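Local coordinates for protein exotoxin 6 (Staphylococcus aureus subsp. aureus Mu50, PDB 4ZYS) that is a superantigen-like exotoxin of the staphylococcal family, pairing an OB-fold domain with a beta-grasp domain, and probably acts on host immune defences, at residues Y101-G112 with G186-M196. Sequence-based numbering, arbitrary orientation.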
ATOM      1  N   TYR A 101      -0.670  19.112  -3.779  1.00 32.61           N
ATOM      2  CA  TYR A 101      -0.111  18.326  -4.875  1.00 30.86           C
ATOM      3  C   TYR A 101      -1.042  17.234  -5.461  1.00 34.79           C
ATOM      4  O   TYR A 101      -1.619  16.430  -4.737  1.00 33.22           O
ATOM      5  CB  TYR A 101       1.220  17.694  -4.453  1.00 29.94           C
ATOM      6  CG  TYR A 101       1.917  16.940  -5.557  1.00 29.12           C
ATOM      7  CD1 TYR A 101       2.473  17.610  -6.644  1.00 31.41           C
ATOM      8  CD2 TYR A 101       2.029  15.555  -5.514  1.00 28.78           C
ATOM      9  CE1 TYR A 101       3.125  16.916  -7.662  1.00 32.39           C
ATOM     10  CE2 TYR A 101       2.673  14.851  -6.525  1.00 29.34           C
ATOM     11  CZ  TYR A 101       3.219  15.534  -7.598  1.00 36.12           C
ATOM     12  OH  TYR A 101       3.848  14.830  -8.590  1.00 37.31           O
ATOM     13  N   ILE A 102      -1.182  17.247  -6.800  1.00 33.10           N
ATOM     14  CA  ILE A 102      -1.939  16.255  -7.576  1.00 32.59           C
ATOM     15  C   ILE A 102      -1.051  15.819  -8.733  1.00 33.55           C
ATOM     16  O   ILE A 102      -0.459  16.656  -9.417  1.00 33.03           O
ATOM     17  CB  ILE A 102      -3.356  16.721  -8.071  1.00 36.63           C
ATOM     18  CG1 ILE A 102      -4.200  17.260  -6.907  1.00 38.25           C
ATOM     19  CG2 ILE A 102      -4.132  15.561  -8.776  1.00 35.40           C
ATOM     20  CD1 ILE A 102      -4.940  18.422  -7.230  1.00 49.07           C
ATOM     21  N   HIS A 103      -0.949  14.505  -8.926  1.00 28.63           N
ATOM     22  CA  HIS A 103      -0.187  13.880 -10.001  1.00 28.23           C
ATOM     23  C   HIS A 103      -1.041  12.801 -10.627  1.00 29.76           C
ATOM     24  O   HIS A 103      -1.610  11.995  -9.903  1.00 28.14           O
ATOM     25  CB  HIS A 103       1.133  13.308  -9.473  1.00 29.18           C
ATOM     26  CG  HIS A 103       2.048  12.866 -10.560  1.00 33.35           C
ATOM     27  ND1 HIS A 103       2.681  13.782 -11.379  1.00 36.57           N
ATOM     28  CD2 HIS A 103       2.392  11.616 -10.945  1.00 34.88           C
ATOM     29  CE1 HIS A 103       3.398  13.061 -12.228  1.00 35.98           C
ATOM     30  NE2 HIS A 103       3.241  11.753 -12.014  1.00 35.35           N
ATOM     31  N   THR A 104      -1.178  12.806 -11.962  1.00 26.73           N
ATOM     32  CA  THR A 104      -2.049  11.842 -12.623  1.00 25.26           C
ATOM     33  C   THR A 104      -1.222  10.957 -13.536  1.00 28.95           C
ATOM     34  O   THR A 104      -1.095  11.239 -14.725  1.00 31.01           O
ATOM     35  CB  THR A 104      -3.204  12.540 -13.348  1.00 26.36           C
ATOM     36  OG1 THR A 104      -2.672  13.369 -14.376  1.00 25.06           O
ATOM     37  CG2 THR A 104      -4.059  13.366 -12.416  1.00 23.23           C
ATOM     38  N   PRO A 105      -0.649   9.860 -13.014  1.00 24.10           N
ATOM     39  CA  PRO A 105       0.082   8.951 -13.907  1.00 24.05           C
ATOM     40  C   PRO A 105      -0.900   8.219 -14.830  1.00 26.72           C
ATOM     41  O   PRO A 105      -2.110   8.257 -14.592  1.00 25.42           O
ATOM     42  CB  PRO A 105       0.764   7.987 -12.927  1.00 25.25           C
ATOM     43  CG  PRO A 105      -0.150   7.947 -11.741  1.00 27.67           C
ATOM     44  CD  PRO A 105      -0.718   9.331 -11.630  1.00 24.06           C
ATOM     45  N   ILE A 106      -0.399   7.578 -15.883  1.00 22.31           N
ATOM     46  CA  ILE A 106      -1.277   6.816 -16.755  1.00 21.40           C
ATOM     47  C   ILE A 106      -1.689   5.598 -15.985  1.00 23.59           C
ATOM     48  O   ILE A 106      -0.840   4.988 -15.340  1.00 22.92           O
ATOM     49  CB  ILE A 106      -0.581   6.449 -18.110  1.00 24.69           C
ATOM     50  CG1 ILE A 106      -0.403   7.667 -19.020  1.00 25.04           C
ATOM     51  CG2 ILE A 106      -1.299   5.307 -18.860  1.00 24.78           C
ATOM     52  CD1 ILE A 106      -1.608   8.589 -19.154  1.00 37.26           C
ATOM     53  N   LEU A 107      -2.986   5.287 -15.962  1.00 20.29           N
ATOM     54  CA  LEU A 107      -3.443   4.059 -15.322  1.00 19.52           C
ATOM     55  C   LEU A 107      -4.227   3.283 -16.339  1.00 24.90           C
ATOM     56  O   LEU A 107      -5.213   3.782 -16.869  1.00 25.82           O
ATOM     57  CB  LEU A 107      -4.256   4.253 -14.009  1.00 19.01           C
ATOM     58  CG  LEU A 107      -4.972   2.977 -13.510  1.00 23.67           C
ATOM     59  CD1 LEU A 107      -3.962   1.891 -13.018  1.00 23.21           C
ATOM     60  CD2 LEU A 107      -6.044   3.291 -12.493  1.00 24.59           C
ATOM     61  N   GLU A 108      -3.782   2.071 -16.629  1.00 23.62           N
ATOM     62  CA  GLU A 108      -4.485   1.184 -17.552  1.00 23.84           C
ATOM     63  C   GLU A 108      -4.752  -0.129 -16.868  1.00 27.41           C
ATOM     64  O   GLU A 108      -3.897  -0.613 -16.134  1.00 25.45           O
ATOM     65  CB  GLU A 108      -3.695   0.960 -18.845  1.00 25.63           C
ATOM     66  CG  GLU A 108      -3.634   2.158 -19.766  1.00 34.71           C
ATOM     67  CD  GLU A 108      -2.825   1.865 -21.013  1.00 50.93           C
ATOM     68  OE1 GLU A 108      -1.622   1.552 -20.877  1.00 45.47           O
ATOM     69  OE2 GLU A 108      -3.406   1.894 -22.122  1.00 48.50           O
ATOM     70  N   ILE A 109      -5.944  -0.693 -17.090  1.00 26.77           N
ATOM     71  CA  ILE A 109      -6.341  -1.989 -16.535  1.00 27.00           C
ATOM     72  C   ILE A 109      -6.676  -2.906 -17.708  1.00 30.26           C
ATOM     73  O   ILE A 109      -7.524  -2.577 -18.540  1.00 30.91           O
ATOM     74  CB  ILE A 109      -7.486  -1.889 -15.479  1.00 30.94           C
ATOM     75  CG1 ILE A 109      -7.089  -0.912 -14.326  1.00 30.08           C
ATOM     76  CG2 ILE A 109      -7.848  -3.302 -14.933  1.00 31.73           C
ATOM     77  CD1 ILE A 109      -7.994  -0.861 -13.135  1.00 35.61           C
ATOM     78  N   LYS A 110      -5.954  -4.024 -17.800  1.00 25.98           N
ATOM     79  CA  LYS A 110      -6.112  -5.014 -18.862  1.00 26.03           C
ATOM     80  C   LYS A 110      -6.673  -6.288 -18.275  1.00 30.15           C
ATOM     81  O   LYS A 110      -6.031  -6.878 -17.414  1.00 30.98           O
ATOM     82  CB  LYS A 110      -4.758  -5.259 -19.581  1.00 28.00           C
ATOM     83  CG  LYS A 110      -4.740  -6.459 -20.531  1.00 31.00           C
ATOM     84  CD  LYS A 110      -3.612  -6.379 -21.538  1.00 39.16           C
ATOM     85  CE  LYS A 110      -3.328  -7.704 -22.218  1.00 47.77           C
ATOM     86  NZ  LYS A 110      -4.396  -8.093 -23.169  1.00 60.47           N
ATOM     87  N   LYS A 111      -7.853  -6.720 -18.740  1.00 27.33           N
ATOM     88  CA  LYS A 111      -8.480  -7.957 -18.267  1.00 28.61           C
ATOM     89  C   LYS A 111      -8.416  -9.055 -19.343  1.00 34.64           C
ATOM     90  O   LYS A 111      -9.041  -8.941 -20.385  1.00 35.33           O
ATOM     91  CB  LYS A 111      -9.932  -7.722 -17.825  1.00 31.53           C
ATOM     92  CG  LYS A 111     -10.580  -8.975 -17.224  1.00 32.09           C
ATOM     93  CD  LYS A 111     -11.891  -8.627 -16.569  1.00 47.11           C
ATOM     94  CE  LYS A 111     -12.753  -9.836 -16.335  1.00 59.92           C
ATOM     95  NZ  LYS A 111     -14.050  -9.456 -15.723  1.00 72.40           N
ATOM     96  N   GLY A 112      -7.686 -10.115 -19.051  1.00 31.95           N
ATOM     97  CA  GLY A 112      -7.507 -11.249 -19.947  1.00 32.67           C
ATOM     98  C   GLY A 112      -6.918 -10.823 -21.271  1.00 37.19           C
ATOM     99  O   GLY A 112      -5.964 -10.044 -21.303  1.00 36.86           O
ATOM    100  N   GLY A 186       6.255   9.737  -5.413  1.00 20.41           N
ATOM    101  CA  GLY A 186       4.965   9.891  -6.085  1.00 19.88           C
ATOM    102  C   GLY A 186       5.011  10.838  -7.268  1.00 23.59           C
ATOM    103  O   GLY A 186       4.242  10.689  -8.223  1.00 20.83           O
ATOM    104  N   ARG A 187       5.938  11.818  -7.207  1.00 21.24           N
ATOM    105  CA  ARG A 187       6.161  12.796  -8.267  1.00 21.96           C
ATOM    106  C   ARG A 187       6.848  12.170  -9.483  1.00 27.16           C
ATOM    107  O   ARG A 187       6.873  12.792 -10.544  1.00 26.97           O
ATOM    108  CB  ARG A 187       7.009  13.961  -7.747  1.00 22.95           C
ATOM    109  CG  ARG A 187       6.438  14.676  -6.518  1.00 28.89           C
ATOM    110  CD  ARG A 187       7.495  15.566  -5.911  1.00 28.07           C
ATOM    111  NE  ARG A 187       8.548  14.756  -5.312  1.00 29.71           N
ATOM    112  CZ  ARG A 187       9.567  15.239  -4.614  1.00 48.32           C
ATOM    113  NH1 ARG A 187       9.709  16.551  -4.451  1.00 42.23           N
ATOM    114  NH2 ARG A 187      10.456  14.415  -4.071  1.00 23.08           N
ATOM    115  N   GLN A 188       7.387  10.936  -9.322  1.00 24.18           N
ATOM    116  CA  GLN A 188       8.147  10.208 -10.336  1.00 23.77           C
ATOM    117  C   GLN A 188       7.367   9.011 -10.942  1.00 25.82           C
ATOM    118  O   GLN A 188       7.892   8.351 -11.842  1.00 24.77           O
ATOM    119  CB  GLN A 188       9.483   9.727  -9.750  1.00 24.35           C
ATOM    120  CG  GLN A 188      10.458  10.849  -9.380  1.00 35.05           C
ATOM    121  CD  GLN A 188      10.935  11.632 -10.571  1.00 49.53           C
ATOM    122  OE1 GLN A 188      11.420  11.076 -11.554  1.00 43.17           O
ATOM    123  NE2 GLN A 188      10.800  12.949 -10.509  1.00 38.18           N
ATOM    124  N   ILE A 189       6.137   8.741 -10.482  1.00 21.05           N
ATOM    125  CA  ILE A 189       5.324   7.648 -11.057  1.00 20.95           C
ATOM    126  C   ILE A 189       4.780   8.118 -12.429  1.00 24.56           C
ATOM    127  O   ILE A 189       4.064   9.120 -12.473  1.00 22.50           O
ATOM    128  CB  ILE A 189       4.187   7.193 -10.095  1.00 23.43           C
ATOM    129  CG1 ILE A 189       4.760   6.663  -8.761  1.00 22.44           C
ATOM    130  CG2 ILE A 189       3.263   6.160 -10.781  1.00 24.62           C
ATOM    131  CD1 ILE A 189       3.784   6.668  -7.598  1.00 22.61           C
ATOM    132  N   GLN A 190       5.147   7.417 -13.535  1.00 20.73           N
ATOM    133  CA  GLN A 190       4.729   7.785 -14.893  1.00 20.94           C
ATOM    134  C   GLN A 190       3.519   6.992 -15.418  1.00 24.98           C
ATOM    135  O   GLN A 190       2.582   7.585 -15.972  1.00 24.24           O
ATOM    136  CB  GLN A 190       5.891   7.597 -15.889  1.00 22.96           C
ATOM    137  CG  GLN A 190       6.724   8.832 -16.104  1.00 42.60           C
ATOM    138  CD  GLN A 190       6.098   9.881 -16.981  1.00 58.73           C
ATOM    139  OE1 GLN A 190       5.189  10.607 -16.561  1.00 53.59           O
ATOM    140  NE2 GLN A 190       6.665  10.065 -18.170  1.00 51.74           N
ATOM    141  N   LYS A 191       3.593   5.651 -15.318  1.00 19.71           N
ATOM    142  CA  LYS A 191       2.602   4.718 -15.832  1.00 18.62           C
ATOM    143  C   LYS A 191       2.333   3.624 -14.832  1.00 20.82           C
ATOM    144  O   LYS A 191       3.243   3.203 -14.122  1.00 19.49           O
ATOM    145  CB  LYS A 191       3.112   4.047 -17.124  1.00 21.25           C
ATOM    146  CG  LYS A 191       3.102   4.875 -18.386  1.00 37.60           C
ATOM    147  CD  LYS A 191       3.486   3.961 -19.546  1.00 46.91           C
ATOM    148  CE  LYS A 191       2.905   4.380 -20.874  1.00 55.22           C
ATOM    149  NZ  LYS A 191       3.216   3.396 -21.953  1.00 60.49           N
ATOM    150  N   ILE A 192       1.094   3.129 -14.817  1.00 17.26           N
ATOM    151  CA  ILE A 192       0.662   2.008 -14.004  1.00 16.80           C
ATOM    152  C   ILE A 192      -0.147   1.081 -14.914  1.00 22.47           C
ATOM    153  O   ILE A 192      -1.009   1.526 -15.682  1.00 21.40           O
ATOM    154  CB  ILE A 192      -0.116   2.394 -12.713  1.00 19.35           C
ATOM    155  CG1 ILE A 192       0.700   3.353 -11.808  1.00 20.11           C
ATOM    156  CG2 ILE A 192      -0.562   1.124 -11.915  1.00 16.70           C
ATOM    157  CD1 ILE A 192      -0.177   4.056 -10.678  1.00 25.36           C
ATOM    158  N   LEU A 193       0.159  -0.208 -14.835  1.00 20.23           N
ATOM    159  CA  LEU A 193      -0.555  -1.223 -15.562  1.00 20.22           C
ATOM    160  C   LEU A 193      -1.013  -2.266 -14.585  1.00 23.86           C
ATOM    161  O   LEU A 193      -0.206  -2.746 -13.798  1.00 22.54           O
ATOM    162  CB  LEU A 193       0.329  -1.847 -16.690  1.00 20.81           C
ATOM    163  CG  LEU A 193      -0.314  -3.001 -17.505  1.00 24.17           C
ATOM    164  CD1 LEU A 193      -1.499  -2.502 -18.329  1.00 23.91           C
ATOM    165  CD2 LEU A 193       0.705  -3.677 -18.398  1.00 23.60           C
ATOM    166  N   VAL A 194      -2.313  -2.606 -14.610  1.00 22.80           N
ATOM    167  CA  VAL A 194      -2.871  -3.700 -13.810  1.00 22.62           C
ATOM    168  C   VAL A 194      -3.327  -4.748 -14.811  1.00 26.03           C
ATOM    169  O   VAL A 194      -4.271  -4.494 -15.539  1.00 27.08           O
ATOM    170  CB  VAL A 194      -4.009  -3.279 -12.835  1.00 27.18           C
ATOM    171  CG1 VAL A 194      -4.438  -4.460 -11.975  1.00 26.65           C
ATOM    172  CG2 VAL A 194      -3.602  -2.100 -11.957  1.00 26.99           C
ATOM    173  N   GLU A 195      -2.621  -5.871 -14.916  1.00 22.62           N
ATOM    174  CA  GLU A 195      -2.972  -6.975 -15.817  1.00 22.99           C
ATOM    175  C   GLU A 195      -3.648  -8.077 -15.041  1.00 27.47           C
ATOM    176  O   GLU A 195      -3.071  -8.550 -14.057  1.00 27.80           O
ATOM    177  CB  GLU A 195      -1.721  -7.580 -16.507  1.00 25.09           C
ATOM    178  CG  GLU A 195      -1.140  -6.785 -17.650  1.00 38.01           C
ATOM    179  CD  GLU A 195       0.212  -7.284 -18.130  1.00 56.41           C
ATOM    180  OE1 GLU A 195       1.207  -7.201 -17.365  1.00 31.99           O
ATOM    181  OE2 GLU A 195       0.276  -7.740 -19.294  1.00 46.85           O
HETATM  182  N   MSE A 196      -4.835  -8.532 -15.495  1.00 23.19           N
HETATM  183  CA  MSE A 196      -5.523  -9.668 -14.876  1.00 22.67           C
HETATM  184  C   MSE A 196      -5.647 -10.776 -15.873  1.00 33.38           C
HETATM  185  O   MSE A 196      -5.827 -10.497 -17.051  1.00 34.51           O
HETATM  186  CB  MSE A 196      -6.916  -9.307 -14.372  1.00 22.83           C
HETATM  187  CG  MSE A 196      -6.941  -8.231 -13.334  1.00 25.82           C
HETATM  188 SE   MSE A 196      -8.728  -7.445 -13.284  0.75 28.60          SE
HETATM  189  CE  MSE A 196      -9.825  -9.058 -13.299  1.00 25.73           C
TER
HETATM  190  O   HOH W   1      -0.183   2.057 -18.618  1.00 23.69           O
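With CG anti to the backbone N in both His103 (chi1 -170°) and Tyr101 (chi1 -176°), the two rings swing across to segment 186-196. The imidazole NE2 donates to Ile189 O at 2.8 Å; the acceptor lies at the ring edge, in its plane, although the N-H...O angle of 143° leaves the bond bent. Arg187 O sits over one face of the same ring. Tyr101 brings its OH to 3.3 Å from Arg187 CG, ring and guanidinium being nearly perpendicular, while the arginine's charged end turns off to Asp185 and Glu126.

Beyond Pro105, whose CB packs beside Ile189 CG2, strands 106-111 and 189-196 run nearly parallel. Donors alternate regularly: Ile106, Glu108, Lys110 and Gly112 give their N-H to the carbonyls of Gln190, Ile192, Val194 and Met196, while the carbonyls of Ile106, Glu108 and Lys110 accept from Ile192, Val194 and Met196 (Met196 N to Lys110 O, 2.8 Å). At the start of this run, Gln190 and Lys191 form a classic beta bulge opposite Thr160.

Leu107, Ile109, Ile192 and Val194 share the face covered by helix 130-145. There Leu107 CD1 reaches over to Ile192 CG2 (3.7 Å) and also touches Val194 CG2. On the other face a water donates to both Glu108 OE1 and Ile192 O, the latter already bonded to Glu108 N. Lys110 returns NZ to Gly112 O and also bonds to Glu114 O.

This parallel pairing of the first and last strands of a five-stranded mixed sheet, with a helix across one face, is the beta-grasp signature. Its chemistry divides accordingly: the helix side is mainly aliphatic, the face of Glu108 and Lys110 mixes charged chains and a bridging water with Ile106 and Leu193, and a side-chain bond from His103, ahead of strand 106-111, adds a link to the start of strand 189-196.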